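Side-chain contacts in DyP (Bjerkandera adusta, PDB 3VXJ), which binds heme b and 2,6-dimethoxyphenol and, as a dye-decolorizing peroxidase, probably oxidises dyes and phenolic compounds at the expense of hydrogen peroxide: residues T39-K42 and T43-E47; T74-A78 and L79-D83; A190-P193 and P194-L198; I239-S243 and A244-T248; T301-P304 and F305-V309. All coordinates share one frame; numbering follows the deposited sequence.

Interaction 1 of 5, residues T39-K42 and T43-E47; sequences TALK and TYVPE
Thr39 and Thr43, Ala40 and Tyr44, Leu41 and Val45 are successive i to i+4 partners on the helix 34-48. The backbone bonds come first: Tyr44 N gives to Ala40 O at 2.8 Å, and Val45 N to Leu41 O at 2.9 Å. Thr39 O is gripped twice, by Thr43 N at 3.1 Å and by Thr43 OG1, also at 3.1 Å, the two donors reaching it from opposite faces of its carbonyl plane. The hydroxyl gets there because OG1 sits beside its own backbone N (chi1 -57°) and so bends back over the preceding turn. Threonine suits this exposed place, since the helix itself takes up its polar branch.

The apolar contact is made by Leu41 and Val45, whose side chains cross obliquely, CD1 of Leu41 lying 3.6 Å from CG2 of Val45. Both face helix 433-440, where Leu41 meets Ile440 and Val45 meets Leu436. Tyr44 turns to helix 128-142 and sets its ring edge-to-face with Phe142.

At Pro46 the helix is kinked: a proline has no N-H to give, and Pro46 CD comes to 3.2 Å from Lys42 O instead. The chemistry thus divides the helix lengthwise, with apolar and aromatic residues inward, threonine and lysine outward, and the pyrrolidine ring of Pro46 interrupting the bond ladder near its end.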
# COMPACT_ATOMS: atom_id res chain seq x y z
N THR A 39 -26.61 -13.73 -9.42
CA THR A 39 -27.37 -14.43 -8.39
C THR A 39 -26.46 -15.01 -7.31
O THR A 39 -26.78 -14.93 -6.12
CB THR A 39 -28.35 -15.47 -8.99
OG1 THR A 39 -29.07 -16.11 -7.92
CG2 THR A 39 -27.63 -16.53 -9.83
N ALA A 40 -25.31 -15.56 -7.72
CA ALA A 40 -24.31 -16.00 -6.73
C ALA A 40 -23.88 -14.84 -5.82
O ALA A 40 -23.72 -15.02 -4.62
CB ALA A 40 -23.11 -16.63 -7.42
N LEU A 41 -23.70 -13.66 -6.41
CA LEU A 41 -23.28 -12.48 -5.65
C LEU A 41 -24.32 -12.07 -4.61
O LEU A 41 -23.97 -11.74 -3.47
CB LEU A 41 -22.97 -11.32 -6.59
CG LEU A 41 -22.33 -10.09 -5.93
CD1 LEU A 41 -21.01 -10.46 -5.26
CD2 LEU A 41 -22.11 -8.99 -6.94
N LYS A 42 -25.59 -12.09 -4.99
CA LYS A 42 -26.68 -11.78 -4.07
C LYS A 42 -26.75 -12.77 -2.91
O LYS A 42 -27.12 -12.39 -1.80
CB LYS A 42 -28.01 -11.69 -4.81
CG LYS A 42 -28.15 -10.41 -5.63
CD LYS A 42 -29.39 -10.42 -6.52
CE LYS A 42 -29.76 -9.00 -6.94
NZ LYS A 42 -30.95 -8.96 -7.86
N THR A 43 -26.39 -14.02 -3.16
CA THR A 43 -26.27 -15.04 -2.12
C THR A 43 -25.06 -14.75 -1.21
O THR A 43 -25.14 -14.84 0.01
CB THR A 43 -26.07 -16.44 -2.73
OG1 THR A 43 -27.16 -16.74 -3.60
CG2 THR A 43 -25.98 -17.50 -1.65
N TYR A 44 -23.95 -14.41 -1.85
CA TYR A 44 -22.67 -14.28 -1.17
C TYR A 44 -22.57 -13.06 -0.25
O TYR A 44 -22.08 -13.16 0.88
CB TYR A 44 -21.55 -14.26 -2.21
CG TYR A 44 -20.17 -14.42 -1.64
CD1 TYR A 44 -19.71 -15.67 -1.25
CD2 TYR A 44 -19.32 -13.32 -1.48
CE1 TYR A 44 -18.45 -15.83 -0.72
CE2 TYR A 44 -18.06 -13.46 -0.95
CZ TYR A 44 -17.62 -14.72 -0.57
OH TYR A 44 -16.37 -14.87 -0.03
N VAL A 45 -23.04 -11.91 -0.72
CA VAL A 45 -22.76 -10.64 -0.04
C VAL A 45 -23.23 -10.58 1.42
O VAL A 45 -22.42 -10.31 2.30
CB VAL A 45 -23.23 -9.42 -0.88
CG1 VAL A 45 -23.16 -8.12 -0.06
CG2 VAL A 45 -22.40 -9.29 -2.13
N PRO A 46 -24.52 -10.87 1.69
CA PRO A 46 -24.98 -10.76 3.08
C PRO A 46 -24.28 -11.74 4.02
O PRO A 46 -24.18 -11.48 5.22
CB PRO A 46 -26.48 -11.10 3.00
CG PRO A 46 -26.64 -11.83 1.71
CD PRO A 46 -25.63 -11.23 0.78
N GLU A 47 -23.78 -12.85 3.47
CA GLU A 47 -23.13 -13.90 4.26
C GLU A 47 -21.66 -13.63 4.58
O GLU A 47 -21.19 -13.99 5.66
CB GLU A 47 -23.25 -15.25 3.54
CG GLU A 47 -24.68 -15.73 3.30
CD GLU A 47 -25.57 -15.65 4.53
OE1 GLU A 47 -25.20 -16.22 5.59
OE2 GLU A 47 -26.65 -15.03 4.44

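Interaction 2 of 5, residues T74-A78 and L79-D83; sequences TGLQA and LGITD
Ile81 N reaches back to Leu76 O at 2.8 Å while Gly80 N binds Gln77 O at 3.0 Å, the 6-to-1 and 5-to-2 bonds, one inside the other, that define a Schellman motif and end the helix 73-78. Both donors stand above the planes of the carbonyls they use, as the chain curls over the last turn. Leu79, the first residue to leave helical angles, holds only weak bonds through its N, to Gly75 O and Leu76 O.

Gly80 is the C-prime residue. Its positive phi of 71° is readily adopted without a beta carbon, which is why glycine fits this reversal so well. The turn brings Ile81 back beside Leu76, so that Leu76 CB lies 4.1 Å from Ile81 CB; an apolar pair spanning the Schellman bond in this way is a familiar companion of the motif. Leu76 CB also lies 3.5 Å from Ile81 O. Leu79 folds back along the helix, its CG resting 3.4 Å from Gly75 O, because CG stands beside the backbone N (chi1 -64°). The leucine thus lies against the Gly75 carbonyl.

The two leucines carry the helix end into the surrounding fold. Leu76 and Leu79 both meet Phe71 on the strand 65-71 and Ile440 on the helix 433-440, and Leu79 also packs on Ala34 and Phe37 of the helix 34-48, whose neighbouring Lys38 NZ is hydrogen-bonded to Leu79 O. Ile81 touches Trp211 in a loop, and Leu76 also meets Leu85.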
# COMPACT_ATOMS: atom_id res chain seq x y z
N THR A 74 -13.10 -3.96 -16.83
CA THR A 74 -13.62 -5.01 -17.69
C THR A 74 -14.61 -5.90 -16.95
O THR A 74 -15.53 -6.44 -17.56
CB THR A 74 -12.53 -5.83 -18.35
OG1 THR A 74 -11.57 -6.24 -17.37
CG2 THR A 74 -11.83 -4.99 -19.42
N GLY A 75 -14.44 -6.04 -15.63
CA GLY A 75 -15.40 -6.77 -14.80
C GLY A 75 -16.77 -6.11 -14.78
O GLY A 75 -17.79 -6.77 -14.97
N LEU A 76 -16.79 -4.79 -14.57
CA LEU A 76 -18.03 -4.03 -14.63
C LEU A 76 -18.68 -4.15 -16.00
O LEU A 76 -19.88 -4.41 -16.10
CB LEU A 76 -17.78 -2.56 -14.24
CG LEU A 76 -17.34 -2.39 -12.77
CD1 LEU A 76 -17.09 -0.92 -12.47
CD2 LEU A 76 -18.36 -2.98 -11.80
N GLN A 77 -17.88 -4.04 -17.06
CA GLN A 77 -18.39 -4.20 -18.42
C GLN A 77 -18.99 -5.59 -18.66
O GLN A 77 -20.06 -5.71 -19.27
CB GLN A 77 -17.29 -3.92 -19.45
CG GLN A 77 -16.84 -2.48 -19.50
CD GLN A 77 -15.74 -2.25 -20.52
OE1 GLN A 77 -15.07 -3.19 -20.96
NE2 GLN A 77 -15.55 -0.99 -20.90
N ALA A 78 -18.32 -6.64 -18.16
CA ALA A 78 -18.80 -8.01 -18.29
C ALA A 78 -20.15 -8.20 -17.61
O ALA A 78 -20.94 -9.06 -18.01
CB ALA A 78 -17.79 -8.98 -17.71
N LEU A 79 -20.40 -7.38 -16.59
CA LEU A 79 -21.63 -7.44 -15.82
C LEU A 79 -22.68 -6.43 -16.29
O LEU A 79 -23.72 -6.27 -15.66
CB LEU A 79 -21.31 -7.26 -14.33
CG LEU A 79 -20.46 -8.39 -13.74
CD1 LEU A 79 -19.96 -8.06 -12.34
CD2 LEU A 79 -21.24 -9.70 -13.71
N GLY A 80 -22.40 -5.75 -17.39
CA GLY A 80 -23.33 -4.78 -17.95
C GLY A 80 -23.47 -3.51 -17.12
O GLY A 80 -24.48 -2.82 -17.23
N ILE A 81 -22.45 -3.22 -16.30
CA ILE A 81 -22.43 -2.01 -15.48
C ILE A 81 -21.54 -1.02 -16.21
O ILE A 81 -20.32 -1.07 -16.09
CB ILE A 81 -21.89 -2.30 -14.04
CG1 ILE A 81 -22.61 -3.50 -13.38
CG2 ILE A 81 -21.97 -1.05 -13.17
CD1 ILE A 81 -24.12 -3.38 -13.24
N THR A 82 -22.17 -0.14 -16.99
CA THR A 82 -21.45 0.65 -17.98
C THR A 82 -21.37 2.15 -17.65
O THR A 82 -20.81 2.93 -18.44
CB THR A 82 -22.08 0.46 -19.37
OG1 THR A 82 -23.50 0.60 -19.26
CG2 THR A 82 -21.76 -0.95 -19.90
N ASP A 83 -21.90 2.54 -16.50
CA ASP A 83 -21.80 3.94 -16.07
C ASP A 83 -20.34 4.30 -15.78
O ASP A 83 -19.63 3.58 -15.08
CB ASP A 83 -22.64 4.20 -14.81
CG ASP A 83 -24.12 3.98 -15.03
OD1 ASP A 83 -24.64 4.20 -16.14
OD2 ASP A 83 -24.78 3.57 -14.04

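Interaction 3 of 5, residues A190-P193 and P194-L198; sequences AVVP and PGIIL
Val192 and Ile196 form the apolar centre, their side chains meeting at about a right angle with Val192 CB 3.9 Å from Ile196 CG1. The valine turns its CG2 branch inward as well, to 4.0 Å from Ile196 CB. Ile196 can serve two neighbours at once because its CG1 lies beside its backbone N (chi1 -58°), which aims that arm back at the strand: Ile196 CG1 is also 4.1 Å from CD of the Pro193 ring. Beta-branched residues suit this corner, since they give bulk close to the backbone where the chain doubles back.

Next outward come the two prolines, with Pro193 CB 3.6 Å from Pro194 CD. Pro194 lacks an N-H, and its ring restricts phi to a value the second position of a tight turn needs; with Gly195 following at helical angles, Pro193 to Ile196 has the form of a type I turn.

At the polar edge Ile196 N closes this turn on Pro193 O at 3.1 Å, nearly straight at the hydrogen (170°), though 42° above the carbonyl plane. Pro194 O then accepts twice, from Ile197 N at 3.0 Å and Leu198 N at 2.8 Å. Beyond, Val192 is backbone-bonded to Ser177 and Thr179, pairing its strand in parallel with 177-178, and Ala190 touches bound 2,6-dimethoxyphenol. The chemistry implies a stiff corner on the chain leaving that pocket, with rings restricting the backbone and local bonds satisfying the amides of Ile196, Ile197 and Leu198.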
# COMPACT_ATOMS: atom_id res chain seq x y z
N ALA A 190 -3.07 12.87 9.85
CA ALA A 190 -3.85 13.78 9.02
C ALA A 190 -5.33 13.45 9.15
O ALA A 190 -5.72 12.29 9.11
CB ALA A 190 -3.42 13.70 7.56
N VAL A 191 -6.14 14.49 9.35
CA VAL A 191 -7.58 14.35 9.38
C VAL A 191 -8.09 14.96 8.08
O VAL A 191 -7.82 16.13 7.78
CB VAL A 191 -8.21 15.04 10.61
CG1 VAL A 191 -9.71 15.00 10.55
CG2 VAL A 191 -7.71 14.38 11.90
N VAL A 192 -8.77 14.14 7.28
CA VAL A 192 -9.23 14.55 5.95
C VAL A 192 -10.73 14.32 5.81
O VAL A 192 -11.30 13.47 6.50
CB VAL A 192 -8.47 13.78 4.83
CG1 VAL A 192 -6.97 14.02 4.92
CG2 VAL A 192 -8.81 12.28 4.85
N PRO A 193 -11.39 15.07 4.90
CA PRO A 193 -12.79 14.77 4.61
C PRO A 193 -12.91 13.36 4.02
O PRO A 193 -11.98 12.88 3.36
CB PRO A 193 -13.20 15.82 3.58
CG PRO A 193 -12.02 16.58 3.23
CD PRO A 193 -10.86 16.18 4.07
N PRO A 194 -14.05 12.68 4.27
CA PRO A 194 -14.14 11.27 3.89
C PRO A 194 -13.98 11.00 2.40
O PRO A 194 -13.51 9.93 2.03
CB PRO A 194 -15.53 10.85 4.39
CG PRO A 194 -16.28 12.12 4.59
CD PRO A 194 -15.27 13.16 4.94
N GLY A 195 -14.32 11.98 1.57
CA GLY A 195 -14.22 11.85 0.11
C GLY A 195 -12.82 11.81 -0.46
O GLY A 195 -12.66 11.62 -1.66
N ILE A 196 -11.80 11.98 0.37
CA ILE A 196 -10.44 11.68 -0.08
C ILE A 196 -10.29 10.17 -0.30
O ILE A 196 -9.53 9.73 -1.17
CB ILE A 196 -9.38 12.22 0.91
CG1 ILE A 196 -9.53 13.74 1.09
CG2 ILE A 196 -7.96 11.86 0.45
CD1 ILE A 196 -9.54 14.57 -0.20
N ILE A 197 -11.04 9.38 0.47
CA ILE A 197 -10.97 7.92 0.41
C ILE A 197 -12.22 7.31 -0.22
O ILE A 197 -12.12 6.37 -1.01
CB ILE A 197 -10.75 7.32 1.83
CG1 ILE A 197 -9.55 7.98 2.54
CG2 ILE A 197 -10.60 5.80 1.77
CD1 ILE A 197 -8.21 7.83 1.79
N LEU A 198 -13.39 7.86 0.11
CA LEU A 198 -14.68 7.29 -0.28
C LEU A 198 -15.29 8.09 -1.42
O LEU A 198 -15.56 9.30 -1.27
CB LEU A 198 -15.64 7.24 0.93
CG LEU A 198 -15.21 6.35 2.10
CD1 LEU A 198 -16.05 6.63 3.32
CD2 LEU A 198 -15.26 4.87 1.73

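Interaction 4 of 5, residues I239-S243 and A244-T248; sequences IPANS and AGNLT. With NAG (2-acetamido-2-deoxy-beta-D-glucopyranose), chain C.
Asn242 and Gly245 close a tight beta hairpin whose two-residue type I turn is Ser243-Ala244. They are the hydrogen-bonded pair of its antiparallel strands: Asn242 N gives to Gly245 O, and Gly245 N to Asn242 O, each at 3.0 Å. Inside the turn Asn242 OD1 takes Ala244 N at 3.0 Å, an Asx turn, with CG held between the backbone N and carbonyl carbon (chi1 64°). Gly245, at phi 148°, suits its place because a beta carbon would jam against the preceding carbonyl.

Two residues farther from the turn, Leu247 N binds Pro240 O at 2.9 Å, and Leu247 lays CD1 3.5 Å from Ile239 O and 4.0 Å from Asn242 ND2. That amide nitrogen finds its own acceptor in Thr275 O, which fixes the rotation of the group. With an alanine in place of Asn242, Ala244 N and Thr275 O would probably be left without these side-chain partners, and the turn less firmly tied to the Thr275 loop.

Farther out, Phe255 of the helix 249-261 supports Ile239, Asn242 and Leu247, and Thr248 is that helix's N-cap. On the other face Asn246 stands beside Ala241 and is glycosylated, its ND2 joined covalently to C1 of the N-acetylglucosamine at 1.4 Å.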
# COMPACT_ATOMS: atom_id res chain seq x y z
N ILE A 239 26.94 4.07 6.35
CA ILE A 239 27.30 5.44 6.69
C ILE A 239 28.38 5.41 7.77
O ILE A 239 28.20 4.76 8.79
CB ILE A 239 26.05 6.23 7.12
CG1 ILE A 239 25.10 6.36 5.92
CG2 ILE A 239 26.43 7.60 7.67
CD1 ILE A 239 23.74 6.88 6.22
N PRO A 240 29.53 6.08 7.52
CA PRO A 240 30.63 5.96 8.49
C PRO A 240 30.39 6.61 9.84
O PRO A 240 30.92 6.14 10.84
CB PRO A 240 31.82 6.64 7.78
CG PRO A 240 31.25 7.45 6.72
CD PRO A 240 29.92 6.85 6.33
N ALA A 241 29.60 7.69 9.88
CA ALA A 241 29.38 8.46 11.11
C ALA A 241 28.11 9.28 10.98
O ALA A 241 27.68 9.61 9.88
CB ALA A 241 30.56 9.39 11.38
N ASN A 242 27.52 9.62 12.12
CA ASN A 242 26.50 10.65 12.11
C ASN A 242 26.82 11.66 13.20
O ASN A 242 27.91 11.61 13.76
CB ASN A 242 25.08 10.07 12.15
CG ASN A 242 24.77 9.31 13.43
OD1 ASN A 242 25.31 9.60 14.50
ND2 ASN A 242 23.84 8.36 13.32
N SER A 243 25.89 12.56 13.48
CA SER A 243 26.15 13.65 14.43
C SER A 243 26.62 13.14 15.79
O SER A 243 27.43 13.80 16.45
CB SER A 243 24.90 14.51 14.62
OG SER A 243 24.50 15.13 13.41
N ALA A 244 26.10 11.99 16.20
CA ALA A 244 26.36 11.45 17.53
C ALA A 244 27.74 10.80 17.66
O ALA A 244 28.25 10.65 18.76
CB ALA A 244 25.28 10.46 17.90
N GLY A 245 28.34 10.43 16.53
CA GLY A 245 29.66 9.82 16.53
C GLY A 245 29.85 8.82 15.41
O GLY A 245 29.00 8.67 14.51
N ASN A 246 30.99 8.15 15.45
CA ASN A 246 31.32 7.10 14.51
C ASN A 246 30.42 5.89 14.67
O ASN A 246 29.98 5.55 15.76
CB ASN A 246 32.76 6.66 14.72
CG ASN A 246 33.75 7.63 14.14
OD1 ASN A 246 33.42 8.54 13.38
ND2 ASN A 246 35.01 7.43 14.51
N LEU A 247 30.16 5.24 13.54
CA LEU A 247 29.30 4.06 13.53
C LEU A 247 30.10 2.84 13.14
O LEU A 247 30.96 2.92 12.26
CB LEU A 247 28.16 4.26 12.53
CG LEU A 247 27.24 5.47 12.79
CD1 LEU A 247 26.30 5.66 11.61
CD2 LEU A 247 26.45 5.29 14.10
N THR A 248 29.83 1.71 13.78
CA THR A 248 30.37 0.45 13.29
C THR A 248 29.73 0.22 11.92
O THR A 248 28.69 0.83 11.61
CB THR A 248 30.02 -0.73 14.20
OG1 THR A 248 28.60 -0.92 14.20
CG2 THR A 248 30.52 -0.49 15.64
C1 NAG C . 36.08 8.25 14.01
C2 NAG C . 37.27 7.98 14.93
C3 NAG C . 38.55 8.60 14.35
C4 NAG C . 38.76 8.12 12.91
C5 NAG C . 37.50 8.34 12.07
C6 NAG C . 37.64 7.70 10.69
C7 NAG C . 36.83 9.61 16.80
C8 NAG C . 36.57 9.68 18.28
N2 NAG C . 37.01 8.37 16.32
O3 NAG C . 39.67 8.27 15.15
O4 NAG C . 39.84 8.83 12.33
O5 NAG C . 36.38 7.76 12.70
O6 NAG C . 36.49 7.99 9.92
O7 NAG C . 36.87 10.65 16.13
O HOH W 1 29.81 2.50 9.26

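Interaction 5 of 5, residues T301-P304 and F305-V309; sequences TRCP and FGAHV. With HEM (protoporphyrin IX containing Fe), chain B.
Cys303 swings its sulfur away from its own backbone N (chi1 -172°), which brings SG to 4.0 Å from Ala307 CB. In the same way His308, extended at chi1 -178°, projects its imidazole from the start of the helix to the heme. The methyl of Ala307, small enough for this buried bend, also has its CB 4.3 Å from Pro304 CD, so that sulfur and proline ring share it. No hydrogen bond crosses between 301-304 and 305-309; apolar packing does the work, and the buried Ala307 N has no partner.

Pro304 to Ala307 form a type I turn, after which Ala307 takes the N-cap position of the helix 308-312. This loop and helix start deliver the axial histidine of a heme peroxidase: His308 NE2 binds the heme iron at 2.2 Å, and a water holds the sixth site at 2.0 Å. The imidazole of His308 stands on the porphyrin with CD2 3.2 Å from heme NA and CE1 3.2 Å from heme NC. Its turn about the iron bond is steadied from behind by Glu391 OE1, which is hydrogen-bonded to His308 ND1.

Beside it, Val309 spreads its CG1 methyl against the heme, 3.6 Å from CAA at the root of one propionate, an apolar residue suited to an apolar stretch of the porphyrin rim. Before the turn Arg302 NE is salt-bridged to Asp295 OD2; within it, Phe305 N is hydrogen-bonded to Glu300 OE1.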
# COMPACT_ATOMS: atom_id res chain seq x y z
N THR A 301 20.06 16.80 7.56
CA THR A 301 20.60 16.06 8.70
C THR A 301 19.57 15.18 9.39
O THR A 301 19.83 14.00 9.64
CB THR A 301 21.27 16.98 9.72
OG1 THR A 301 22.40 17.56 9.09
CG2 THR A 301 21.72 16.17 10.95
N ARG A 302 18.40 15.73 9.68
CA ARG A 302 17.41 14.94 10.39
C ARG A 302 16.72 13.90 9.50
O ARG A 302 16.37 12.83 9.97
CB ARG A 302 16.39 15.84 11.09
CG ARG A 302 17.02 16.72 12.16
CD ARG A 302 15.99 17.48 12.99
NE ARG A 302 15.33 16.60 13.95
CZ ARG A 302 15.78 16.33 15.17
NH1 ARG A 302 16.91 16.86 15.61
NH2 ARG A 302 15.10 15.51 15.97
N CYS A 303 16.50 14.24 8.23
CA CYS A 303 15.85 13.32 7.28
C CYS A 303 16.21 13.73 5.86
O CYS A 303 16.08 14.91 5.52
CB CYS A 303 14.32 13.37 7.44
SG CYS A 303 13.42 12.12 6.49
N PRO A 304 16.62 12.76 5.00
CA PRO A 304 16.80 13.13 3.59
C PRO A 304 15.52 13.64 2.95
O PRO A 304 14.42 13.25 3.36
CB PRO A 304 17.24 11.82 2.92
CG PRO A 304 17.76 10.96 4.06
CD PRO A 304 16.88 11.32 5.22
N PHE A 305 15.65 14.50 1.95
CA PHE A 305 14.48 14.99 1.22
C PHE A 305 13.77 13.87 0.47
O PHE A 305 12.55 13.93 0.28
CB PHE A 305 14.85 16.09 0.23
CG PHE A 305 15.48 17.31 0.86
CD1 PHE A 305 14.94 17.90 2.00
CD2 PHE A 305 16.61 17.90 0.28
CE1 PHE A 305 15.52 19.04 2.57
CE2 PHE A 305 17.20 19.02 0.85
CZ PHE A 305 16.65 19.59 1.99
N GLY A 306 14.52 12.84 0.07
CA GLY A 306 14.03 11.76 -0.79
C GLY A 306 13.73 10.43 -0.12
O GLY A 306 13.50 9.44 -0.81
N ALA A 307 13.71 10.39 1.22
CA ALA A 307 13.33 9.19 1.97
C ALA A 307 11.90 8.75 1.61
O ALA A 307 11.03 9.58 1.34
CB ALA A 307 13.45 9.44 3.46
N HIS A 308 11.66 7.43 1.63
CA HIS A 308 10.38 6.87 1.23
C HIS A 308 9.18 7.59 1.81
O HIS A 308 8.31 8.03 1.06
CB HIS A 308 10.33 5.37 1.58
CG HIS A 308 9.06 4.69 1.16
ND1 HIS A 308 8.74 4.46 -0.16
CD2 HIS A 308 8.03 4.19 1.89
CE1 HIS A 308 7.57 3.85 -0.23
NE2 HIS A 308 7.12 3.66 1.00
N VAL A 309 9.10 7.70 3.14
CA VAL A 309 7.89 8.25 3.75
C VAL A 309 7.73 9.74 3.47
O VAL A 309 6.60 10.24 3.39
CB VAL A 309 7.77 7.93 5.26
CG1 VAL A 309 7.71 6.42 5.50
CG2 VAL A 309 8.89 8.56 6.07
CHA HEM B . 4.95 4.14 4.44
CHB HEM B . 7.32 0.18 3.00
CHC HEM B . 5.64 0.75 -1.50
CHD HEM B . 3.23 4.69 -0.08
C1A HEM B . 5.77 3.05 4.43
C2A HEM B . 6.54 2.57 5.56
C3A HEM B . 7.20 1.47 5.15
C4A HEM B . 6.85 1.22 3.78
CMA HEM B . 8.15 0.59 5.98
CAA HEM B . 6.61 3.27 6.94
CBA HEM B . 5.53 2.84 7.94
CGA HEM B . 4.15 3.37 7.63
O1A HEM B . 3.90 4.59 7.76
O2A HEM B . 3.28 2.54 7.26
C1B HEM B . 7.07 -0.03 1.66
C2B HEM B . 7.58 -1.11 0.86
C3B HEM B . 7.11 -0.96 -0.39
C4B HEM B . 6.28 0.22 -0.40
CMB HEM B . 8.52 -2.21 1.40
CAB HEM B . 7.35 -1.86 -1.62
CBB HEM B . 7.67 -3.15 -1.51
C1C HEM B . 4.88 1.89 -1.51
C2C HEM B . 4.26 2.48 -2.68
C3C HEM B . 3.61 3.58 -2.29
C4C HEM B . 3.79 3.71 -0.86
CMC HEM B . 4.36 1.89 -4.10
CAC HEM B . 2.77 4.57 -3.14
CBC HEM B . 3.13 4.91 -4.39
C1D HEM B . 3.43 4.86 1.26
C2D HEM B . 2.73 5.84 2.06
C3D HEM B . 3.27 5.68 3.44
C4D HEM B . 4.23 4.61 3.37
CMD HEM B . 1.67 6.87 1.63
CAD HEM B . 2.85 6.54 4.65
CBD HEM B . 3.64 7.84 4.58
CGD HEM B . 3.26 8.77 5.70
O1D HEM B . 4.19 9.25 6.40
O2D HEM B . 2.06 9.04 5.89
NA HEM B . 6.00 2.21 3.36
NB HEM B . 6.29 0.80 0.86
NC HEM B . 4.60 2.69 -0.43
ND HEM B . 4.29 4.12 2.07
FE HEM B . 5.35 2.49 1.44
O HOH W 2 3.80 1.37 2.00

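Overall arrangement
The five contacts follow one another along the chain. Interactions 1 and 2, with centres about 18 Å apart, belong to the N-terminal dimeric alpha+beta barrel domain, around the four-stranded antiparallel sheet that includes 65-71; although they do not touch, both pack on that strand and on the C-terminal helix 433-440, which therefore ties the end of the chain to its beginning. Interactions 3, 4 and 5 lie in the C-terminal peroxidase region. Interaction 5 supplies the heme's axial ligand, and interaction 3, about 25 Å away centre to centre, adjoins a 2,6-dimethoxyphenol pocket. Interaction 4, the glycosylated hairpin, touches interaction 5, Ser243 OG packing 3.8 Å from Thr301 CG2, and its centre lies about 59 Å from that of interaction 1.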